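PDB 6AL9: chorismate mutase from Helicobacter pylori, which probably catalyses the rearrangement of chorismate to prephenate, working as an all-helical dimer of the type II chorismate mutase family. Local coordinates for residues L26-A34 with Y76-Q87. Residues are numbered along the deposited sequence; the frame is centred on the assembly and turned at random.
Sequences LLDKRLEIA and YTEVFKISRKFQ. With PHB (p-hydroxybenzoic acid), chain E; PYR (pyruvic acid), chain D.
Arg30 and Ser83 meet in the p-hydroxybenzoic acid pocket of this AroQ-type, all-helical chorismate mutase. The Arg30 side chain leaves its helix with CG anti to the backbone N (chi1 -166°) and stays extended to NE. It fits as a knob among Tyr76, Val79, Phe80 and Ser83. Val79 CG1 lies over one guanidinium face, 4.0 Å from Arg30 NE, and Phe80 has its ring edge toward Arg30 NH2. Arg30 NH2 donates a hydrogen bond to O1' of p-hydroxybenzoic acid (2.8 Å). Ser83 OG donates to O2' of the same carboxylate (3.2 Å). Gln87 NE2 gives a nearly straight bond to O3 of pyruvic acid (3.1 Å, 166°). Beside the pocket, Leu31 CB sits over the Phe86 ring face, 4.2 Å from its centroid, and Leu31 CD2 meets Ile82 CG2 at 4.2 Å. Ala34 CB packs on Ser83 OG at 3.6 Å. Arg30 NE forms a salt bridge with Asp20 of the second subunit, and this probably limits the rotation of the guanidinium. Segments 26-34 and 76-87, on helices 9-41 and 69-93, cross at -44° with axes 9.8 Å apart at closest approach, and Ile55 of helix 49-61 packs against Arg30 and Phe80.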
# COMPACT_ATOMS: atom_id res chain seq x y z
N LEU B 26 -1.96 -4.78 -7.29
CA LEU B 26 -2.04 -5.74 -6.18
C LEU B 26 -3.12 -5.36 -5.19
O LEU B 26 -3.79 -6.23 -4.67
CB LEU B 26 -0.71 -5.86 -5.43
CG LEU B 26 0.40 -6.69 -6.06
CD1 LEU B 26 1.58 -6.71 -5.09
CD2 LEU B 26 -0.07 -8.10 -6.32
N LEU B 27 -3.30 -4.06 -4.94
CA LEU B 27 -4.37 -3.62 -4.03
C LEU B 27 -5.75 -3.91 -4.60
O LEU B 27 -6.66 -4.29 -3.88
CB LEU B 27 -4.25 -2.12 -3.68
CG LEU B 27 -5.31 -1.61 -2.73
CD1 LEU B 27 -5.10 -2.17 -1.35
CD2 LEU B 27 -5.28 -0.10 -2.67
N ASP B 28 -5.89 -3.73 -5.90
CA ASP B 28 -7.11 -4.08 -6.60
C ASP B 28 -7.45 -5.57 -6.45
O ASP B 28 -8.59 -5.93 -6.20
CB ASP B 28 -6.97 -3.68 -8.07
CG ASP B 28 -8.32 -3.48 -8.75
OD1 ASP B 28 -9.20 -2.84 -8.14
OD2 ASP B 28 -8.49 -3.94 -9.89
N LYS B 29 -6.45 -6.43 -6.61
CA LYS B 29 -6.63 -7.89 -6.46
C LYS B 29 -6.98 -8.24 -5.03
O LYS B 29 -7.72 -9.18 -4.79
CB LYS B 29 -5.36 -8.65 -6.84
CG LYS B 29 -5.15 -8.91 -8.32
CD LYS B 29 -3.74 -8.53 -8.81
CE LYS B 29 -3.31 -9.33 -10.03
NZ LYS B 29 -2.91 -10.72 -9.65
N ARG B 30 -6.44 -7.47 -4.09
CA ARG B 30 -6.68 -7.73 -2.67
C ARG B 30 -8.10 -7.37 -2.28
O ARG B 30 -8.70 -7.99 -1.40
CB ARG B 30 -5.67 -7.00 -1.78
CG ARG B 30 -5.65 -7.49 -0.34
CD ARG B 30 -4.88 -6.50 0.54
NE ARG B 30 -4.37 -7.09 1.77
CZ ARG B 30 -5.11 -7.36 2.84
NH1 ARG B 30 -6.41 -7.07 2.85
NH2 ARG B 30 -4.56 -7.90 3.92
N LEU B 31 -8.66 -6.39 -2.97
CA LEU B 31 -10.08 -6.11 -2.80
C LEU B 31 -10.98 -7.16 -3.45
O LEU B 31 -12.06 -7.42 -2.96
CB LEU B 31 -10.38 -4.72 -3.37
CG LEU B 31 -9.69 -3.59 -2.65
CD1 LEU B 31 -10.32 -2.28 -3.11
CD2 LEU B 31 -9.82 -3.80 -1.13
N GLU B 32 -10.56 -7.75 -4.55
CA GLU B 32 -11.36 -8.81 -5.18
C GLU B 32 -11.44 -10.04 -4.27
O GLU B 32 -12.51 -10.64 -4.10
CB GLU B 32 -10.81 -9.16 -6.56
CG GLU B 32 -11.24 -10.52 -7.11
CD GLU B 32 -12.68 -10.59 -7.63
OE1 GLU B 32 -13.36 -9.52 -7.71
OE2 GLU B 32 -13.12 -11.74 -7.95
N ILE B 33 -10.31 -10.38 -3.65
CA ILE B 33 -10.29 -11.45 -2.65
C ILE B 33 -11.13 -11.12 -1.44
O ILE B 33 -11.83 -11.96 -0.93
CB ILE B 33 -8.86 -11.82 -2.20
CG1 ILE B 33 -8.08 -12.40 -3.36
CG2 ILE B 33 -8.91 -12.90 -1.11
CD1 ILE B 33 -6.61 -12.50 -3.09
N ALA B 34 -11.04 -9.88 -0.98
CA ALA B 34 -11.84 -9.45 0.16
C ALA B 34 -13.33 -9.46 -0.17
O ALA B 34 -14.16 -9.64 0.70
CB ALA B 34 -11.40 -8.05 0.61
N TYR B 76 -0.69 -0.78 6.89
CA TYR B 76 -1.80 -1.73 6.92
C TYR B 76 -3.00 -1.22 7.64
O TYR B 76 -4.08 -1.68 7.38
CB TYR B 76 -1.37 -3.11 7.42
CG TYR B 76 -0.90 -3.97 6.27
CD1 TYR B 76 -1.81 -4.62 5.45
CD2 TYR B 76 0.46 -4.07 5.95
CE1 TYR B 76 -1.40 -5.37 4.38
CE2 TYR B 76 0.87 -4.83 4.89
CZ TYR B 76 -0.06 -5.47 4.11
OH TYR B 76 0.34 -6.22 3.04
N THR B 77 -2.83 -0.24 8.53
CA THR B 77 -4.01 0.38 9.14
C THR B 77 -4.90 0.91 8.03
O THR B 77 -6.11 0.70 8.03
CB THR B 77 -3.65 1.51 10.14
OG1 THR B 77 -2.99 0.96 11.31
CG2 THR B 77 -4.95 2.21 10.60
N GLU B 78 -4.28 1.56 7.05
CA GLU B 78 -5.00 2.13 5.93
C GLU B 78 -5.55 1.04 5.01
O GLU B 78 -6.74 1.08 4.62
CB GLU B 78 -4.08 3.07 5.16
CG GLU B 78 -4.71 3.75 3.97
CD GLU B 78 -5.90 4.62 4.34
OE1 GLU B 78 -6.71 4.92 3.43
OE2 GLU B 78 -6.04 5.03 5.51
N VAL B 79 -4.68 0.09 4.67
CA VAL B 79 -5.11 -1.08 3.91
C VAL B 79 -6.30 -1.82 4.50
O VAL B 79 -7.24 -2.20 3.78
CB VAL B 79 -3.94 -2.06 3.70
CG1 VAL B 79 -4.43 -3.34 3.04
CG2 VAL B 79 -2.89 -1.42 2.82
N PHE B 80 -6.28 -2.05 5.81
CA PHE B 80 -7.39 -2.73 6.49
C PHE B 80 -8.64 -1.84 6.52
O PHE B 80 -9.73 -2.36 6.32
CB PHE B 80 -7.04 -3.13 7.94
CG PHE B 80 -5.95 -4.18 8.08
CD1 PHE B 80 -5.82 -5.22 7.19
CD2 PHE B 80 -5.05 -4.11 9.12
CE1 PHE B 80 -4.82 -6.15 7.33
CE2 PHE B 80 -4.06 -5.04 9.27
CZ PHE B 80 -3.94 -6.06 8.37
N LYS B 81 -8.48 -0.54 6.76
CA LYS B 81 -9.59 0.42 6.58
C LYS B 81 -10.19 0.38 5.18
O LYS B 81 -11.39 0.29 5.04
CB LYS B 81 -9.19 1.87 6.90
CG LYS B 81 -9.14 2.11 8.39
CD LYS B 81 -8.99 3.58 8.76
CE LYS B 81 -8.66 3.74 10.25
NZ LYS B 81 -7.68 4.85 10.47
N ILE B 82 -9.34 0.47 4.16
CA ILE B 82 -9.83 0.40 2.81
C ILE B 82 -10.59 -0.90 2.55
O ILE B 82 -11.70 -0.90 2.02
CB ILE B 82 -8.70 0.49 1.81
CG1 ILE B 82 -8.18 1.93 1.70
CG2 ILE B 82 -9.18 0.01 0.44
CD1 ILE B 82 -6.86 1.99 0.97
N SER B 83 -9.98 -2.02 2.91
CA SER B 83 -10.59 -3.34 2.76
C SER B 83 -11.91 -3.53 3.52
O SER B 83 -12.87 -4.10 2.98
CB SER B 83 -9.58 -4.41 3.17
OG SER B 83 -10.11 -5.72 2.98
N ARG B 84 -11.95 -3.04 4.76
CA ARG B 84 -13.14 -3.13 5.63
C ARG B 84 -14.31 -2.35 5.07
O ARG B 84 -15.42 -2.88 4.94
CB ARG B 84 -12.83 -2.58 7.03
CG ARG B 84 -12.98 -3.56 8.16
CD ARG B 84 -12.77 -2.88 9.51
NE ARG B 84 -11.37 -2.97 9.89
CZ ARG B 84 -10.59 -1.93 10.20
NH1 ARG B 84 -11.08 -0.69 10.22
NH2 ARG B 84 -9.31 -2.13 10.51
N LYS B 85 -14.09 -1.07 4.79
CA LYS B 85 -15.12 -0.22 4.19
C LYS B 85 -15.64 -0.81 2.86
O LYS B 85 -16.84 -0.80 2.58
CB LYS B 85 -14.58 1.20 3.95
CG LYS B 85 -14.76 2.14 5.15
CD LYS B 85 -13.62 3.15 5.34
CE LYS B 85 -13.24 3.83 4.01
NZ LYS B 85 -12.71 5.22 4.13
N PHE B 86 -14.72 -1.32 2.04
CA PHE B 86 -15.09 -1.87 0.75
C PHE B 86 -16.05 -3.06 0.92
O PHE B 86 -17.10 -3.13 0.25
CB PHE B 86 -13.84 -2.27 -0.02
CG PHE B 86 -14.12 -3.11 -1.23
CD1 PHE B 86 -14.76 -2.57 -2.32
CD2 PHE B 86 -13.73 -4.44 -1.27
CE1 PHE B 86 -15.02 -3.34 -3.43
CE2 PHE B 86 -13.99 -5.21 -2.38
CZ PHE B 86 -14.63 -4.67 -3.46
N GLN B 87 -15.70 -3.97 1.83
CA GLN B 87 -16.50 -5.16 2.13
C GLN B 87 -17.89 -4.79 2.66
O GLN B 87 -18.90 -5.38 2.23
CB GLN B 87 -15.78 -6.04 3.17
CG GLN B 87 -14.66 -6.89 2.61
CD GLN B 87 -13.88 -7.62 3.71
OE1 GLN B 87 -13.06 -7.03 4.39
NE2 GLN B 87 -14.12 -8.91 3.85
C1' PHB E . -8.09 -8.49 4.95
O1' PHB E . -6.89 -8.83 5.09
O2' PHB E . -8.64 -8.46 3.83
C1 PHB E . -8.86 -8.12 6.19
C2 PHB E . -9.96 -7.25 6.12
C3 PHB E . -10.67 -6.92 7.27
C4 PHB E . -10.28 -7.45 8.50
C5 PHB E . -9.18 -8.32 8.56
C6 PHB E . -8.48 -8.65 7.41
O4 PHB E . -10.95 -7.14 9.64
C PYR D . -10.94 -11.72 6.79
O PYR D . -11.35 -11.83 7.97
OXT PYR D . -10.07 -12.51 6.36
CA PYR D . -11.51 -10.66 5.94
O3 PYR D . -12.56 -10.11 6.26
CB PYR D . -10.82 -10.26 4.67